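Putative secreted protein (Pseudomonas aeruginosa, PDB 3NPD) is of unknown function but is probably a secreted virulence factor whose expression is regulated by quorum sensing. Local coordinates at residues A[13-17]-A[38-44]; A[45-51]-A[90-96]; A[55-59]-A[100-104]. All coordinates share one frame; numbering follows the deposited sequence. Where two conformers were deposited one is given.

Contact 1 of 3, residues A[13-17]-A[38-44]; sequences LEKVA and TVEGNQL
The carbonyl oxygen of L13 takes the helical bond from A17 N at 2.8 Å, and the methyl L44 CD1 leans against the same oxygen from the strand side. Beside it, V39 supplies the wedge: its CG2, anti to the carbonyl carbon, comes within 3.5 Å of both L13 C and E14 N, pressing on the helix backbone itself as well as on the side chain, where it meets L13 CB. Both branches of V39 reach L13, since CG1 also touches CB. The L13 chain then runs on to the turn of the hairpin, and its CD1 ends 3.4 Å from N42 O. L44 sends its two methyls to different places: with CG anti to the backbone N (chi1 177°), CD1 lies 3.7 Å from A17 CB, while CD2 meets V16 CG1 at 3.8 Å, the two side chains crossing at about a right angle. At the margin, E14 lays its CG across V39 CB at 3.9 Å, and its carboxylate pairs with K11 on its own helix. L82 of helix 77-83 touches L13, V16 and L44 together. The helix runs nearly antiparallel to strand 38-40, at 159°, with no hydrogen bond between the two segments. This is a helix packed through apolar side chains on a beta hairpin with a two-residue loop, its type II' turn E40-Q43 having G41 and N42 at the corners.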
loop_
_atom_site.group_PDB
_atom_site.type_symbol
_atom_site.label_atom_id
_atom_site.label_comp_id
_atom_site.label_asym_id
_atom_site.label_seq_id
_atom_site.Cartn_x
_atom_site.Cartn_y
_atom_site.Cartn_z
ATOM N N LEU A 13 -10.709 8.178 1.353
ATOM C CA LEU A 13 -9.570 7.405 0.867
ATOM C C LEU A 13 -9.493 7.377 -0.672
ATOM O O LEU A 13 -8.415 7.454 -1.220
ATOM C CB LEU A 13 -9.586 5.989 1.431
ATOM C CG LEU A 13 -9.417 5.880 2.962
ATOM C CD1 LEU A 13 -9.519 4.386 3.370
ATOM C CD2 LEU A 13 -8.115 6.531 3.430
ATOM N N GLU A 14 -10.636 7.293 -1.350
ATOM C CA GLU A 14 -10.693 7.346 -2.823
ATOM C C GLU A 14 -10.136 8.670 -3.363
ATOM O O GLU A 14 -9.436 8.673 -4.378
ATOM C CB GLU A 14 -12.136 7.137 -3.337
ATOM C CG GLU A 14 -12.497 5.671 -3.376
ATOM C CD GLU A 14 -13.922 5.368 -3.754
ATOM O OE1 GLU A 14 -14.654 6.286 -4.195
ATOM O OE2 GLU A 14 -14.294 4.181 -3.608
ATOM N N LYS A 15 -10.392 9.783 -2.665
ATOM C CA LYS A 15 -9.820 11.070 -3.082
ATOM C C LYS A 15 -8.305 10.975 -3.026
ATOM O O LYS A 15 -7.635 11.406 -3.955
ATOM C CB LYS A 15 -10.246 12.290 -2.223
ATOM C CG LYS A 15 -11.700 12.654 -2.255
ATOM C CD LYS A 15 -11.883 14.140 -1.809
ATOM N N VAL A 16 -7.770 10.469 -1.900
ATOM C CA VAL A 16 -6.310 10.256 -1.771
ATOM C C VAL A 16 -5.778 9.297 -2.851
ATOM O O VAL A 16 -4.748 9.543 -3.443
ATOM C CB VAL A 16 -5.909 9.787 -0.362
ATOM C CG1 VAL A 16 -4.418 9.483 -0.265
ATOM C CG2 VAL A 16 -6.285 10.901 0.666
ATOM N N ALA A 17 -6.465 8.191 -3.065
ATOM C CA ALA A 17 -6.094 7.242 -4.124
ATOM C C ALA A 17 -6.008 7.863 -5.530
ATOM O O ALA A 17 -5.007 7.680 -6.210
ATOM C CB ALA A 17 -7.008 6.046 -4.122
ATOM N N THR A 38 -5.846 1.984 -5.109
ATOM C CA THR A 38 -7.283 1.703 -5.075
ATOM C C THR A 38 -7.726 1.666 -3.609
ATOM O O THR A 38 -6.888 1.716 -2.694
ATOM C CB THR A 38 -7.688 0.397 -5.788
ATOM O OG1 THR A 38 -7.159 -0.723 -5.066
ATOM C CG2 THR A 38 -7.246 0.352 -7.276
ATOM N N VAL A 39 -9.030 1.589 -3.392
ATOM C CA VAL A 39 -9.593 1.540 -2.056
ATOM C C VAL A 39 -10.552 0.346 -1.971
ATOM O O VAL A 39 -11.364 0.091 -2.899
ATOM C CB VAL A 39 -10.339 2.858 -1.727
ATOM C CG1 VAL A 39 -11.071 2.732 -0.376
ATOM C CG2 VAL A 39 -9.348 4.040 -1.691
ATOM N N GLU A 40 -10.403 -0.408 -0.898
ATOM C CA GLU A 40 -11.344 -1.516 -0.553
ATOM C C GLU A 40 -11.699 -1.304 0.896
ATOM O O GLU A 40 -10.902 -1.543 1.784
ATOM C CB GLU A 40 -10.731 -2.883 -0.781
ATOM C CG GLU A 40 -10.405 -3.184 -2.218
ATOM C CD GLU A 40 -11.602 -3.376 -3.138
ATOM O OE1 GLU A 40 -12.736 -3.722 -2.669
ATOM O OE2 GLU A 40 -11.387 -3.197 -4.357
ATOM N N GLY A 41 -12.918 -0.823 1.136
ATOM C CA GLY A 41 -13.358 -0.555 2.497
ATOM C C GLY A 41 -12.526 0.542 3.150
ATOM O O GLY A 41 -12.389 1.644 2.591
ATOM N N ASN A 42 -11.903 0.191 4.277
ATOM C CA ASN A 42 -11.037 1.106 5.017
ATOM C C ASN A 42 -9.543 1.015 4.607
ATOM O O ASN A 42 -8.714 1.646 5.244
ATOM C CB ASN A 42 -11.191 0.954 6.546
ATOM C CG ASN A 42 -10.718 -0.391 7.057
ATOM O OD1 ASN A 42 -10.486 -1.322 6.272
ATOM N ND2 ASN A 42 -10.598 -0.514 8.357
ATOM N N GLN A 43 -9.221 0.256 3.559
ATOM C CA GLN A 43 -7.870 0.071 3.093
ATOM C C GLN A 43 -7.583 0.931 1.877
ATOM O O GLN A 43 -8.285 0.853 0.866
ATOM C CB GLN A 43 -7.598 -1.384 2.684
ATOM C CG GLN A 43 -7.630 -2.318 3.841
ATOM C CD GLN A 43 -7.323 -3.748 3.482
ATOM O OE1 GLN A 43 -6.373 -4.055 2.763
ATOM N NE2 GLN A 43 -8.116 -4.641 4.034
ATOM N N LEU A 44 -6.547 1.748 1.989
ATOM C CA LEU A 44 -5.916 2.430 0.850
ATOM C C LEU A 44 -4.784 1.510 0.391
ATOM O O LEU A 44 -3.835 1.279 1.142
ATOM C CB LEU A 44 -5.351 3.795 1.283
ATOM C CG LEU A 44 -4.594 4.591 0.219
ATOM C CD1 LEU A 44 -5.508 4.894 -0.997
ATOM C CD2 LEU A 44 -3.977 5.889 0.815
#

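Contact 2 of 3, residues A[45-51]-A[90-96]; sequences INHLSVR and TYSFTEY. With SO4 (sulfate ion), chain B.
Strands 45-50 and 90-95 run parallel, twisted by 29°, and are joined by six backbone hydrogen bonds, from N46 N to T90 O at one end to Y96 N on V50 O at the other; that last donor stands well above the carbonyl plane, as the second strand gives out. On the face of N46, L48, Y91 and F93, L48 lies between the two rings: its CD1 meets the edge of Y91 at CD1, 3.8 Å away, and sits over the face of F93 as a CH-pi contact, 4.2 Å from the centroid. V50 CG2 comes to the F93 rim at CD2, 3.5 Å off. N46 OD1 approaches Y91 CE1 at 3.4 Å, and a water joins OD1 to Y91 OH; the amide nitrogen of N46 is held by D34 and G36. On the face of I45, H47, S92 and T94, a second water bridges H47 ND1 and S92 OG, while H47 NE2 bonds to T38. Past the strand ends, R51, at the N-cap position of helix 52-60, is extended from CG to NE and makes an off-centre cation-pi contact with Y96, CZ 4.0 Å from the ring centroid and the planes 41° apart. Its NH1 reaches sulfate O4 at 2.8 Å; K97 and the backbone N of A52 also hold this ion, probably from the crystallisation liquor. Neighbouring parallel strands linked through helices 52-60, 62-74 and 77-83 form a beta-alpha-beta crossover in the middle of the mixed sheet.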
loop_
_atom_site.group_PDB
_atom_site.type_symbol
_atom_site.label_atom_id
_atom_site.label_comp_id
_atom_site.label_asym_id
_atom_site.label_seq_id
_atom_site.Cartn_x
_atom_site.Cartn_y
_atom_site.Cartn_z
ATOM N N ILE A 45 -4.875 1.021 -0.819
ATOM C CA ILE A 45 -3.984 -0.026 -1.311
ATOM C C ILE A 45 -3.093 0.569 -2.380
ATOM O O ILE A 45 -3.603 1.089 -3.376
ATOM C CB ILE A 45 -4.768 -1.202 -1.927
ATOM C CG1 ILE A 45 -5.759 -1.822 -0.971
ATOM C CG2 ILE A 45 -3.773 -2.301 -2.505
ATOM C CD1 ILE A 45 -6.867 -2.623 -1.622
ATOM N N ASN A 46 -1.775 0.466 -2.210
ATOM C CA ASN A 46 -0.805 0.840 -3.208
ATOM C C ASN A 46 -0.433 -0.484 -3.845
ATOM O O ASN A 46 0.047 -1.418 -3.163
ATOM C CB ASN A 46 0.408 1.516 -2.516
ATOM C CG ASN A 46 1.415 2.163 -3.461
ATOM O OD1 ASN A 46 2.479 2.581 -2.997
ATOM N ND2 ASN A 46 1.127 2.223 -4.769
ATOM N N HIS A 47 -0.655 -0.592 -5.144
ATOM C CA HIS A 47 -0.302 -1.767 -5.898
ATOM C C HIS A 47 1.053 -1.512 -6.533
ATOM O O HIS A 47 1.244 -0.478 -7.165
ATOM C CB HIS A 47 -1.321 -1.973 -7.018
ATOM C CG HIS A 47 -2.747 -2.113 -6.529
ATOM N ND1 HIS A 47 -3.351 -3.325 -6.264
ATOM C CD2 HIS A 47 -3.682 -1.172 -6.286
ATOM C CE1 HIS A 47 -4.592 -3.120 -5.858
ATOM N NE2 HIS A 47 -4.820 -1.822 -5.861
ATOM N N LEU A 48 1.970 -2.480 -6.406
ATOM C CA LEU A 48 3.276 -2.404 -7.019
ATOM C C LEU A 48 3.603 -3.754 -7.678
ATOM O O LEU A 48 3.185 -4.819 -7.158
ATOM C CB LEU A 48 4.335 -2.023 -6.012
ATOM C CG LEU A 48 4.154 -0.653 -5.307
ATOM C CD1 LEU A 48 3.568 -0.879 -3.892
ATOM C CD2 LEU A 48 5.469 0.149 -5.304
ATOM N N SER A 49 4.293 -3.712 -8.825
ATOM C CA SER A 49 4.799 -4.943 -9.469
ATOM C C SER A 49 6.295 -4.998 -9.199
ATOM O O SER A 49 6.960 -3.952 -9.106
ATOM C CB SER A 49 4.532 -5.025 -10.974
ATOM O OG SER A 49 5.161 -4.015 -11.690
ATOM N N VAL A 50 6.808 -6.214 -9.120
ATOM C CA VAL A 50 8.209 -6.487 -8.754
ATOM C C VAL A 50 8.732 -7.510 -9.727
ATOM O O VAL A 50 8.111 -8.555 -9.915
ATOM C CB VAL A 50 8.358 -7.081 -7.336
ATOM C CG1 VAL A 50 9.850 -7.125 -6.936
ATOM C CG2 VAL A 50 7.619 -6.280 -6.370
ATOM N N ARG A 51 9.907 -7.252 -10.290
ATOM C CA ARG A 51 10.575 -8.247 -11.124
ATOM C C ARG A 51 11.023 -9.457 -10.305
ATOM O O ARG A 51 11.190 -9.381 -9.089
ATOM C CB ARG A 51 11.686 -7.621 -11.941
ATOM C CG ARG A 51 11.049 -6.664 -12.983
ATOM C CD ARG A 51 12.036 -5.922 -13.826
ATOM N NE ARG A 51 11.329 -5.044 -14.793
ATOM C CZ ARG A 51 10.973 -5.369 -16.048
ATOM N NH1 ARG A 51 11.246 -6.579 -16.545
ATOM N NH2 ARG A 51 10.347 -4.460 -16.823
ATOM N N THR A 90 -2.284 -0.450 2.879
ATOM C CA THR A 90 -1.958 -1.780 2.383
ATOM C C THR A 90 -1.011 -1.672 1.197
ATOM O O THR A 90 -1.300 -0.927 0.261
ATOM C CB THR A 90 -3.221 -2.516 1.935
ATOM O OG1 THR A 90 -4.056 -2.657 3.082
ATOM C CG2 THR A 90 -2.885 -3.927 1.318
ATOM N N TYR A 91 0.074 -2.437 1.223
ATOM C CA TYR A 91 0.991 -2.575 0.088
ATOM C C TYR A 91 0.766 -3.937 -0.492
ATOM O O TYR A 91 0.951 -4.947 0.194
ATOM C CB TYR A 91 2.458 -2.439 0.497
ATOM C CG TYR A 91 2.728 -1.039 0.799
ATOM C CD1 TYR A 91 3.076 -0.160 -0.237
ATOM C CD2 TYR A 91 2.506 -0.528 2.062
ATOM C CE1 TYR A 91 3.230 1.182 -0.020
ATOM C CE2 TYR A 91 2.679 0.828 2.308
ATOM C CZ TYR A 91 3.059 1.681 1.259
ATOM O OH TYR A 91 3.250 3.027 1.464
ATOM N N SER A 92 0.392 -3.983 -1.771
ATOM C CA SER A 92 0.190 -5.230 -2.502
ATOM C C SER A 92 1.209 -5.313 -3.614
ATOM O O SER A 92 1.121 -4.602 -4.622
ATOM C CB SER A 92 -1.258 -5.332 -3.017
ATOM O OG SER A 92 -1.422 -6.453 -3.864
ATOM N N PHE A 93 2.186 -6.186 -3.418
ATOM C CA PHE A 93 3.236 -6.450 -4.430
ATOM C C PHE A 93 2.913 -7.725 -5.153
ATOM O O PHE A 93 2.615 -8.766 -4.523
ATOM C CB PHE A 93 4.591 -6.629 -3.767
ATOM C CG PHE A 93 5.136 -5.408 -3.097
ATOM C CD1 PHE A 93 4.816 -5.123 -1.755
ATOM C CD2 PHE A 93 6.025 -4.547 -3.769
ATOM C CE1 PHE A 93 5.347 -3.987 -1.131
ATOM C CE2 PHE A 93 6.538 -3.414 -3.132
ATOM C CZ PHE A 93 6.194 -3.141 -1.833
ATOM N N THR A 94 2.969 -7.680 -6.480
ATOM C CA THR A 94 2.772 -8.849 -7.340
ATOM C C THR A 94 3.936 -8.946 -8.336
ATOM O O THR A 94 4.636 -7.974 -8.563
ATOM C CB THR A 94 1.409 -8.759 -8.045
ATOM O OG1 THR A 94 1.390 -7.612 -8.892
ATOM C CG2 THR A 94 0.256 -8.699 -6.988
ATOM N N GLU A 95 4.122 -10.108 -8.930
ATOM C CA GLU A 95 5.159 -10.328 -9.926
ATOM C C GLU A 95 4.879 -9.547 -11.209
ATOM O O GLU A 95 3.752 -9.520 -11.685
ATOM C CB GLU A 95 5.240 -11.823 -10.273
ATOM C CG GLU A 95 6.092 -12.616 -9.314
ATOM C CD GLU A 95 7.543 -12.633 -9.744
ATOM O OE1 GLU A 95 8.069 -11.557 -10.133
ATOM O OE2 GLU A 95 8.144 -13.727 -9.672
ATOM N N TYR A 96 5.907 -8.944 -11.774
ATOM C CA TYR A 96 5.757 -8.193 -13.019
ATOM C C TYR A 96 5.222 -9.064 -14.159
ATOM O O TYR A 96 4.309 -8.655 -14.822
ATOM C CB TYR A 96 7.092 -7.581 -13.383
ATOM C CG TYR A 96 7.070 -6.833 -14.679
ATOM C CD1 TYR A 96 6.292 -5.692 -14.818
ATOM C CD2 TYR A 96 7.811 -7.259 -15.782
ATOM C CE1 TYR A 96 6.251 -4.970 -15.991
ATOM C CE2 TYR A 96 7.814 -6.513 -16.968
ATOM C CZ TYR A 96 6.992 -5.403 -17.091
ATOM O OH TYR A 96 6.970 -4.736 -18.280
HETATM S S SO4 B . 11.357 -10.349 -14.717
HETATM O O1 SO4 B . 10.188 -10.319 -13.816
HETATM O O2 SO4 B . 12.677 -10.312 -14.067
HETATM O O3 SO4 B . 11.301 -11.578 -15.503
HETATM O O4 SO4 B . 11.313 -9.162 -15.594
HETATM O O HOH W 1 2.807 4.472 -0.705
HETATM O O HOH W 2 -1.872 -5.702 -6.427
HETATM O O HOH W 3 0.375 -5.313 -7.859
HETATM O O HOH W 4 9.273 -4.977 -19.546
#

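Contact 3 of 3, residues A[55-59]-A[100-104]; sequences AERMR and QPVAT
V102 meets helix 55-59 at A55, in the buried, apolar part of the contact, where the packing is tight. Its CG1, anti to the backbone N, sits against the helix backbone, 3.8 Å from A55 O, and CG2 turns to A55 CB at the same 3.8 Å. Both methyls thus rest on A55, and CG1 also reaches M58 CB. M58, a selenomethionine in this crystal, continues the apolar layer inward. Its chain is extended as far as SE and then bends at chi3 (74°), which brings CE to A103 CB, though only at 4.4 Å. F93 of the adjoining strand touches both M58 and V102. Strand 101-104 passes beneath the helix at 45°, with the axes 8.1 Å apart, and carries a classic beta bulge: V102 and A103 both face F93. The bulge lies on an outermost strand of the mixed sheet, at the end covered by helix 52-60.

Toward solvent the contact turns polar and more open. The R59 side chain crosses that of V102 at about a right angle, with NH2 3.6 Å from V102 CG2 and V102 CB over one face of the guanidinium. The same NH2 donates to P101 O at 3.1 Å, a fairly straight bond (164°) that keeps close to the guanidinium plane but arrives tilted from the plane of the carbonyl. A water, also at the guanidinium edge, accepts from NE at 2.9 Å and donates to V102 O. All three nitrogens are engaged, which probably limits the rotation of the group: on the helix side, NH1 makes a salt bridge of 3.1 Å to E56 OE1, on the anti side of that oxygen, and has a long, weak ion pair with E95.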
loop_
_atom_site.group_PDB
_atom_site.type_symbol
_atom_site.label_atom_id
_atom_site.label_comp_id
_atom_site.label_asym_id
_atom_site.label_seq_id
_atom_site.Cartn_x
_atom_site.Cartn_y
_atom_site.Cartn_z
ATOM N N ALA A 55 11.631 -10.014 -6.374
ATOM C CA ALA A 55 10.514 -10.693 -5.710
ATOM C C ALA A 55 11.045 -11.814 -4.786
ATOM O O ALA A 55 10.525 -12.025 -3.685
ATOM C CB ALA A 55 9.530 -11.289 -6.754
ATOM N N GLU A 56 12.056 -12.537 -5.269
ATOM C CA GLU A 56 12.696 -13.591 -4.464
ATOM C C GLU A 56 13.387 -13.039 -3.237
ATOM O O GLU A 56 13.276 -13.617 -2.153
ATOM C CB GLU A 56 13.633 -14.444 -5.293
ATOM C CG GLU A 56 12.889 -15.378 -6.247
ATOM C CD GLU A 56 12.165 -16.532 -5.522
ATOM O OE1 GLU A 56 11.014 -16.372 -5.053
ATOM O OE2 GLU A 56 12.750 -17.638 -5.465
ATOM N N ARG A 57 14.096 -11.920 -3.385
ATOM C CA ARG A 57 14.727 -11.257 -2.243
ATOM C C ARG A 57 13.686 -10.838 -1.229
ATOM O O ARG A 57 13.893 -11.007 -0.013
ATOM C CB ARG A 57 15.536 -10.028 -2.675
ATOM C CG ARG A 57 16.720 -10.346 -3.562
ATOM C CD ARG A 57 17.798 -9.238 -3.541
ATOM N NE ARG A 57 17.429 -7.885 -4.019
ATOM C CZ ARG A 57 17.258 -7.487 -5.294
ATOM N NH1 ARG A 57 17.287 -8.330 -6.318
ATOM N NH2 ARG A 57 16.990 -6.201 -5.547
HETATM N N MSE A 58 12.557 -10.300 -1.711
HETATM C CA MSE A 58 11.439 -9.953 -0.823
HETATM C C MSE A 58 10.873 -11.139 -0.062
HETATM O O MSE A 58 10.712 -11.075 1.145
HETATM C CB MSE A 58 10.327 -9.211 -1.553
HETATM C CG MSE A 58 10.789 -7.875 -1.987
HETATM SE SE MSE A 58 9.458 -6.882 -2.967
HETATM C CE MSE A 58 8.331 -6.424 -1.453
ATOM N N ARG A 59 10.662 -12.230 -0.758
ATOM C CA ARG A 59 10.113 -13.437 -0.148
ATOM C C ARG A 59 11.039 -14.083 0.864
ATOM O O ARG A 59 10.566 -14.793 1.746
ATOM C CB ARG A 59 9.776 -14.462 -1.222
ATOM C CG ARG A 59 8.570 -14.067 -2.070
ATOM C CD ARG A 59 8.313 -15.173 -3.068
ATOM N NE ARG A 59 7.240 -14.865 -3.994
ATOM C CZ ARG A 59 7.337 -14.693 -5.315
ATOM N NH1 ARG A 59 8.488 -14.798 -5.960
ATOM N NH2 ARG A 59 6.227 -14.418 -6.012
ATOM N N GLN A 100 1.466 -12.929 -9.913
ATOM C CA GLN A 100 1.357 -13.764 -8.705
ATOM C C GLN A 100 1.769 -12.934 -7.474
ATOM O O GLN A 100 2.678 -12.088 -7.582
ATOM C CB GLN A 100 2.212 -15.023 -8.830
ATOM C CG GLN A 100 1.513 -16.145 -9.586
ATOM C CD GLN A 100 0.566 -16.903 -8.686
ATOM O OE1 GLN A 100 -0.608 -17.081 -9.006
ATOM N NE2 GLN A 100 1.065 -17.321 -7.530
ATOM N N PRO A 101 1.077 -13.132 -6.298
ATOM C CA PRO A 101 1.460 -12.342 -5.117
ATOM C C PRO A 101 2.892 -12.591 -4.698
ATOM O O PRO A 101 3.392 -13.706 -4.860
ATOM C CB PRO A 101 0.478 -12.814 -4.022
ATOM C CG PRO A 101 -0.735 -13.192 -4.791
ATOM C CD PRO A 101 -0.147 -13.925 -5.990
ATOM N N VAL A 102 3.542 -11.525 -4.254
ATOM C CA VAL A 102 4.860 -11.526 -3.722
ATOM C C VAL A 102 4.761 -11.242 -2.248
ATOM O O VAL A 102 5.273 -12.019 -1.444
ATOM C CB VAL A 102 5.764 -10.448 -4.414
ATOM C CG1 VAL A 102 7.131 -10.358 -3.750
ATOM C CG2 VAL A 102 5.897 -10.784 -5.939
ATOM N N ALA A 103 4.150 -10.120 -1.904
ATOM C CA ALA A 103 3.968 -9.749 -0.517
ATOM C C ALA A 103 2.767 -8.848 -0.368
ATOM O O ALA A 103 2.474 -8.070 -1.239
ATOM C CB ALA A 103 5.201 -9.045 0.052
ATOM N N THR A 104 2.100 -8.934 0.769
ATOM C CA THR A 104 0.982 -8.054 1.086
ATOM C C THR A 104 1.166 -7.608 2.539
ATOM O O THR A 104 1.149 -8.437 3.452
ATOM C CB THR A 104 -0.396 -8.700 0.841
ATOM O OG1 THR A 104 -0.404 -9.333 -0.451
ATOM C CG2 THR A 104 -1.496 -7.618 0.841
HETATM O O HOH W 5 5.140 -14.784 -1.980
#

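From the N terminus, contact 1 closes first, when the hairpin of strands 32-40 and 43-50 comes back onto helix 4-21. Contact 2 opens at the next residue, so the two are in series on strand 43-50, and they touch through Q43 OE1 with T90 OG1, a probable hydrogen bond. The loop of contact 2, carrying helices 52-60, 62-74 and 77-83, closes when strand 88-95 pairs alongside. Contact 3 crosses it: helix 52-60 leaves from inside that loop and meets strand 101-107 only after strand 88-95 has passed. F93 N to A103 O joins these two sheet neighbours. Contacts 1 and 3 thus anchor different helices on opposite sides of the chain's centre, with the sheet pairing of contact 2 connecting them.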